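Long-range contacts in uncharacterized protein (PDB 4R7F), which is of unknown function but carries three immunoglobulin-like beta-sandwich domains and is probably related to the plug protein of the type 9 secretion system: residues G305-N310 with Y346-V351; Y290-F295 with E334-L339. One frame throughout, in Å; residues are numbered along the deposited sequence.

Contact 1: G305-N310 with Y346-V351; sequences GSVYLN and YQYLFV
The amide of N310 lies alongside that of Q347, both side chains pointing the same way. NE2 of Q347 donates to OD1 of N310 at 3.0 Å, with an N-H...O angle of 167°. The acceptor sits in the amide plane of Q347, and the two amides are only 25° apart. With chi1 at -178°, the N310 amide swings beside its carbonyl carbon and onto L349, whose CD1 is 3.5 Å from CG of N310. Further along the same face, CG2 of V351 meets the Y308 ring obliquely, 3.5 Å from its CE1. The face of V307, L309, Y348 and F350 is mostly apolar. There CD1 of L309 reaches CD2 of Y346 at 3.6 Å and also touches the Y348 ring. The Y348 hydroxyl is the polar exception; it and that of Y346 both bond to D256. At the far end CE1 of F350 comes 3.4 Å from CA of G305. Six backbone hydrogen bonds join the antiparallel strands, and the backbones of V307 and L309 also hydrogen-bond to those of M324 and S322. The side chain of Q347 is about 8 Å from a bound magnesium ion. The side-chain amide bond thus ties the two strands together at a buried polar spot and restrains the rotation of both amides.

Contact 2: Y290-F295 with E334-L339; sequences YYIVHF and EKAVLL
CD1 of I292 meets CD1 of L338 at 3.5 Å, tighter than usual for two carbons. These two methyls form one bump on the outer face of the pair. The chi1 of L338, -171°, turns its CG beside the carbonyl carbon and sets it 4.0 Å from CB of Y290. The other branch of I292, CG2, touches CB of A336 at 3.8 Å. H294 comes next in the row; its ND1 comes loosely to CB of A336, 4.2 Å away, and its NE2 bonds to N250.

The face of V293, F295, V337 and L339 is fuller. L339 and V293 cross at about a right angle, with CG2 of V293 4.0 Å from CB of L339. The F295 ring comes from the direction opposite to L339. CD1 of L339 meets the edge of that ring, and CG2 of V337 lies 4.0 Å from its CE1. The three branched side chains and the ring thus close up against one another. M227 touches V293, F295 and L339, so strand 225-228 supplies part of the facing layer.

Six backbone hydrogen bonds hold the strands in antiparallel register; the one from F295 N to K335 O is nearly straight, at 178°. A water donates to F295 O, at 2.9 Å, and to OE1 of E334. The chemistry is therefore two-sided: V293, F295, V337 and L339 make an apolar patch that packs into the sandwich, while the K335 chain leads away from 290-295 to K323 O. The outer face mixes aliphatic groups with a histidine and has an exposed alanine.

How the contacts relate
The centres of contacts 1 and 2 lie about 16 Å apart, in two different sheets. Contact 2 joins strands 290-298 and 332-340; contact 1 joins strands 305-310 and 342-352. Along the chain the segments alternate: 290-295, 305-310, 334-339, 346-351. Each sheet therefore takes one strand from the earlier pair and one from the later pair, and the chain crosses between the sheets three times. The sheets meet where F295 packs against Y346, L309 and Y348; its CE2 is 3.7 Å from CD2 of Y346, and those rings meet edge-to-face. This two-layer packing fits an immunoglobulin-like beta-sandwich, with F295 part of the core between its layers.

Contact 1: G305-N310 with Y346-V351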
loop_
_atom_site.group_PDB
_atom_site.type_symbol
_atom_site.label_atom_id
_atom_site.label_comp_id
_atom_site.label_asym_id
_atom_site.label_seq_id
_atom_site.Cartn_x
_atom_site.Cartn_y
_atom_site.Cartn_z
ATOM N N GLY A 305 -30.336 18.583 6.675
ATOM C CA GLY A 305 -29.251 18.437 5.740
ATOM C C GLY A 305 -29.672 17.761 4.479
ATOM O O GLY A 305 -30.868 17.443 4.295
ATOM N N SER A 306 -28.671 17.502 3.626
ATOM C CA SER A 306 -28.892 16.839 2.343
ATOM C C SER A 306 -27.908 15.711 2.123
ATOM O O SER A 306 -26.821 15.708 2.697
ATOM C CB SER A 306 -28.823 17.869 1.221
ATOM O OG SER A 306 -29.829 18.865 1.412
ATOM N N VAL A 307 -28.314 14.729 1.319
ATOM C CA VAL A 307 -27.490 13.571 1.023
ATOM C C VAL A 307 -26.963 13.706 -0.382
ATOM O O VAL A 307 -27.719 14.104 -1.310
ATOM C CB VAL A 307 -28.260 12.250 1.181
ATOM C CG1 VAL A 307 -27.396 11.041 0.833
ATOM C CG2 VAL A 307 -28.735 12.132 2.615
ATOM N N TYR A 308 -25.665 13.421 -0.520
ATOM C CA TYR A 308 -24.941 13.496 -1.776
ATOM C C TYR A 308 -24.233 12.176 -2.102
ATOM O O TYR A 308 -23.583 11.553 -1.259
ATOM C CB TYR A 308 -23.886 14.576 -1.712
ATOM C CG TYR A 308 -24.411 15.970 -1.609
ATOM C CD1 TYR A 308 -24.830 16.491 -0.377
ATOM C CD2 TYR A 308 -24.502 16.786 -2.733
ATOM C CE1 TYR A 308 -25.301 17.771 -0.273
ATOM C CE2 TYR A 308 -24.965 18.079 -2.621
ATOM C CZ TYR A 308 -25.383 18.546 -1.401
ATOM O OH TYR A 308 -25.888 19.798 -1.334
ATOM N N LEU A 309 -24.338 11.783 -3.358
ATOM C CA LEU A 309 -23.616 10.630 -3.869
ATOM C C LEU A 309 -22.193 11.097 -4.124
ATOM O O LEU A 309 -21.949 12.179 -4.627
ATOM C CB LEU A 309 -24.319 10.151 -5.128
ATOM C CG LEU A 309 -23.975 8.852 -5.827
ATOM C CD1 LEU A 309 -23.734 7.693 -4.877
ATOM C CD2 LEU A 309 -25.140 8.564 -6.775
ATOM N N ASN A 310 -21.242 10.332 -3.650
ATOM C CA ASN A 310 -19.894 10.818 -3.572
ATOM C C ASN A 310 -18.915 9.786 -4.132
ATOM O O ASN A 310 -19.083 8.573 -3.947
ATOM C CB ASN A 310 -19.569 11.126 -2.114
ATOM C CG ASN A 310 -18.187 11.682 -1.937
ATOM O OD1 ASN A 310 -17.287 11.062 -1.342
ATOM N ND2 ASN A 310 -17.991 12.846 -2.489
ATOM N N TYR A 346 -18.380 4.129 -4.471
ATOM C CA TYR A 346 -19.271 5.224 -4.175
ATOM C C TYR A 346 -19.688 5.201 -2.719
ATOM O O TYR A 346 -19.562 4.191 -2.054
ATOM C CB TYR A 346 -20.517 5.202 -5.097
ATOM C CG TYR A 346 -21.516 4.081 -4.839
ATOM C CD1 TYR A 346 -21.324 2.795 -5.333
ATOM C CD2 TYR A 346 -22.676 4.322 -4.121
ATOM C CE1 TYR A 346 -22.282 1.789 -5.101
ATOM C CE2 TYR A 346 -23.614 3.329 -3.883
ATOM C CZ TYR A 346 -23.418 2.064 -4.355
ATOM O OH TYR A 346 -24.400 1.114 -4.099
ATOM N N GLN A 347 -20.191 6.334 -2.237
ATOM C CA GLN A 347 -20.763 6.415 -0.916
ATOM C C GLN A 347 -21.693 7.602 -0.853
ATOM O O GLN A 347 -21.823 8.402 -1.804
ATOM C CB GLN A 347 -19.671 6.562 0.127
ATOM C CG GLN A 347 -19.001 7.900 0.071
ATOM C CD GLN A 347 -17.878 8.074 1.083
ATOM O OE1 GLN A 347 -17.667 7.257 1.983
ATOM N NE2 GLN A 347 -17.144 9.166 0.935
ATOM N N TYR A 348 -22.314 7.727 0.300
ATOM C CA TYR A 348 -23.338 8.689 0.533
ATOM C C TYR A 348 -22.913 9.592 1.684
ATOM O O TYR A 348 -22.721 9.132 2.801
ATOM C CB TYR A 348 -24.628 7.961 0.903
ATOM C CG TYR A 348 -25.233 7.100 -0.195
ATOM C CD1 TYR A 348 -25.863 7.658 -1.323
ATOM C CD2 TYR A 348 -25.241 5.727 -0.072
ATOM C CE1 TYR A 348 -26.441 6.847 -2.286
ATOM C CE2 TYR A 348 -25.802 4.924 -1.032
ATOM C CZ TYR A 348 -26.390 5.467 -2.134
ATOM O OH TYR A 348 -26.954 4.593 -3.042
ATOM N N LEU A 349 -22.787 10.877 1.403
ATOM C CA LEU A 349 -22.390 11.830 2.410
ATOM C C LEU A 349 -23.574 12.711 2.752
ATOM O O LEU A 349 -24.344 13.066 1.893
ATOM C CB LEU A 349 -21.260 12.711 1.891
ATOM C CG LEU A 349 -19.906 12.079 1.605
ATOM C CD1 LEU A 349 -18.949 13.187 1.157
ATOM C CD2 LEU A 349 -19.360 11.387 2.839
ATOM N N PHE A 350 -23.676 13.059 4.018
ATOM C CA PHE A 350 -24.627 14.008 4.538
ATOM C C PHE A 350 -23.949 15.380 4.722
ATOM O O PHE A 350 -22.890 15.468 5.337
ATOM C CB PHE A 350 -25.096 13.486 5.908
ATOM C CG PHE A 350 -26.066 14.363 6.598
ATOM C CD1 PHE A 350 -27.359 14.500 6.117
ATOM C CD2 PHE A 350 -25.696 15.059 7.736
ATOM C CE1 PHE A 350 -28.272 15.330 6.757
ATOM C CE2 PHE A 350 -26.603 15.883 8.382
ATOM C CZ PHE A 350 -27.897 16.005 7.899
ATOM N N VAL A 351 -24.577 16.442 4.244
ATOM C CA VAL A 351 -24.074 17.811 4.455
ATOM C C VAL A 351 -25.119 18.543 5.277
ATOM O O VAL A 351 -26.234 18.745 4.789
ATOM C CB VAL A 351 -23.863 18.558 3.135
ATOM C CG1 VAL A 351 -23.334 19.958 3.395
ATOM C CG2 VAL A 351 -22.912 17.789 2.237
#

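Contact 2: Y290-F295 with E334-L339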
loop_
_atom_site.group_PDB
_atom_site.type_symbol
_atom_site.label_atom_id
_atom_site.label_comp_id
_atom_site.label_asym_id
_atom_site.label_seq_id
_atom_site.Cartn_x
_atom_site.Cartn_y
_atom_site.Cartn_z
ATOM N N TYR A 290 -22.689 3.379 -22.231
ATOM C CA TYR A 290 -23.203 4.261 -21.189
ATOM C C TYR A 290 -24.594 3.758 -20.903
ATOM O O TYR A 290 -25.424 3.701 -21.809
ATOM C CB TYR A 290 -23.273 5.762 -21.633
ATOM C CG TYR A 290 -21.968 6.557 -21.446
ATOM C CD1 TYR A 290 -20.981 6.582 -22.431
ATOM C CD2 TYR A 290 -21.715 7.238 -20.284
ATOM C CE1 TYR A 290 -19.795 7.275 -22.258
ATOM C CE2 TYR A 290 -20.525 7.932 -20.093
ATOM C CZ TYR A 290 -19.570 7.952 -21.068
ATOM O OH TYR A 290 -18.411 8.652 -20.847
ATOM N N TYR A 291 -24.845 3.411 -19.639
ATOM C CA TYR A 291 -26.130 2.911 -19.186
ATOM C C TYR A 291 -26.654 3.887 -18.135
ATOM O O TYR A 291 -25.882 4.623 -17.531
ATOM C CB TYR A 291 -25.995 1.507 -18.576
ATOM C CG TYR A 291 -25.544 0.376 -19.517
ATOM C CD1 TYR A 291 -25.367 0.568 -20.897
ATOM C CD2 TYR A 291 -25.303 -0.901 -19.017
ATOM C CE1 TYR A 291 -24.957 -0.476 -21.728
ATOM C CE2 TYR A 291 -24.909 -1.944 -19.847
ATOM C CZ TYR A 291 -24.740 -1.733 -21.202
ATOM O OH TYR A 291 -24.333 -2.774 -22.014
ATOM N N ILE A 292 -27.964 3.911 -17.929
ATOM C CA ILE A 292 -28.537 4.667 -16.829
ATOM C C ILE A 292 -28.410 3.816 -15.589
ATOM O O ILE A 292 -29.003 2.743 -15.521
ATOM C CB ILE A 292 -30.032 4.943 -16.996
ATOM C CG1 ILE A 292 -30.318 5.702 -18.281
ATOM C CG2 ILE A 292 -30.554 5.748 -15.816
ATOM C CD1 ILE A 292 -29.710 7.070 -18.288
ATOM N N VAL A 293 -27.650 4.280 -14.600
ATOM C CA VAL A 293 -27.552 3.520 -13.356
ATOM C C VAL A 293 -28.430 4.115 -12.268
ATOM O O VAL A 293 -28.398 5.305 -12.047
ATOM C CB VAL A 293 -26.111 3.419 -12.905
ATOM C CG1 VAL A 293 -26.001 2.567 -11.658
ATOM C CG2 VAL A 293 -25.274 2.871 -14.055
ATOM N N HIS A 294 -29.199 3.252 -11.589
ATOM C CA HIS A 294 -30.165 3.661 -10.601
ATOM C C HIS A 294 -29.695 3.300 -9.217
ATOM O O HIS A 294 -29.523 2.111 -8.902
ATOM C CB HIS A 294 -31.524 2.991 -10.813
ATOM C CG HIS A 294 -32.141 3.290 -12.132
ATOM N ND1 HIS A 294 -33.089 4.273 -12.308
ATOM C CD2 HIS A 294 -31.939 2.740 -13.350
ATOM C CE1 HIS A 294 -33.437 4.322 -13.577
ATOM N NE2 HIS A 294 -32.739 3.416 -14.233
ATOM N N PHE A 295 -29.533 4.335 -8.391
ATOM C CA PHE A 295 -29.087 4.172 -7.002
ATOM C C PHE A 295 -30.269 4.343 -6.088
ATOM O O PHE A 295 -31.087 5.235 -6.316
ATOM C CB PHE A 295 -28.073 5.242 -6.617
ATOM C CG PHE A 295 -26.766 5.154 -7.353
ATOM C CD1 PHE A 295 -26.651 5.631 -8.639
ATOM C CD2 PHE A 295 -25.648 4.661 -6.729
ATOM C CE1 PHE A 295 -25.444 5.589 -9.288
ATOM C CE2 PHE A 295 -24.441 4.602 -7.384
ATOM C CZ PHE A 295 -24.337 5.072 -8.661
ATOM N N GLU A 334 -33.133 8.408 -4.058
ATOM C CA GLU A 334 -32.980 7.787 -5.352
ATOM C C GLU A 334 -32.365 8.726 -6.357
ATOM O O GLU A 334 -32.654 9.907 -6.363
ATOM C CB GLU A 334 -34.331 7.304 -5.893
ATOM C CG GLU A 334 -34.933 6.129 -5.117
ATOM C CD GLU A 334 -36.210 5.547 -5.741
ATOM O OE1 GLU A 334 -36.249 5.432 -6.980
ATOM O OE2 GLU A 334 -37.156 5.163 -4.990
ATOM N N LYS A 335 -31.523 8.170 -7.221
ATOM C CA LYS A 335 -30.934 8.907 -8.309
ATOM C C LYS A 335 -30.582 8.003 -9.514
ATOM O O LYS A 335 -30.115 6.853 -9.362
ATOM C CB LYS A 335 -29.698 9.674 -7.809
ATOM C CG LYS A 335 -29.140 10.685 -8.812
ATOM C CD LYS A 335 -28.067 11.569 -8.189
ATOM C CE LYS A 335 -27.835 12.840 -8.974
ATOM N NZ LYS A 335 -28.747 13.928 -8.553
ATOM N N ALA A 336 -30.812 8.564 -10.705
ATOM C CA ALA A 336 -30.457 7.951 -11.999
ATOM C C ALA A 336 -29.273 8.702 -12.518
ATOM O O ALA A 336 -29.311 9.922 -12.563
ATOM C CB ALA A 336 -31.598 8.092 -12.997
ATOM N N VAL A 337 -28.226 7.988 -12.913
ATOM C CA VAL A 337 -27.018 8.622 -13.427
ATOM C C VAL A 337 -26.546 7.866 -14.665
ATOM O O VAL A 337 -26.387 6.650 -14.640
ATOM C CB VAL A 337 -25.894 8.527 -12.365
ATOM C CG1 VAL A 337 -24.660 9.289 -12.824
ATOM C CG2 VAL A 337 -26.413 9.034 -11.043
ATOM N N LEU A 338 -26.271 8.584 -15.735
ATOM C CA LEU A 338 -25.688 7.964 -16.905
ATOM C C LEU A 338 -24.174 7.818 -16.700
ATOM O O LEU A 338 -23.445 8.796 -16.596
ATOM C CB LEU A 338 -25.978 8.803 -18.143
ATOM C CG LEU A 338 -25.611 8.185 -19.497
ATOM C CD1 LEU A 338 -26.648 7.151 -19.914
ATOM C CD2 LEU A 338 -25.489 9.241 -20.585
ATOM N N LEU A 339 -23.744 6.566 -16.698
ATOM C CA LEU A 339 -22.402 6.131 -16.383
ATOM C C LEU A 339 -21.888 5.140 -17.439
ATOM O O LEU A 339 -22.636 4.283 -17.970
ATOM C CB LEU A 339 -22.383 5.436 -15.005
ATOM C CG LEU A 339 -22.650 6.356 -13.803
ATOM C CD1 LEU A 339 -22.762 5.570 -12.514
ATOM C CD2 LEU A 339 -21.554 7.393 -13.673
HETATM O O HOH W 1 -33.320 4.585 -8.041
#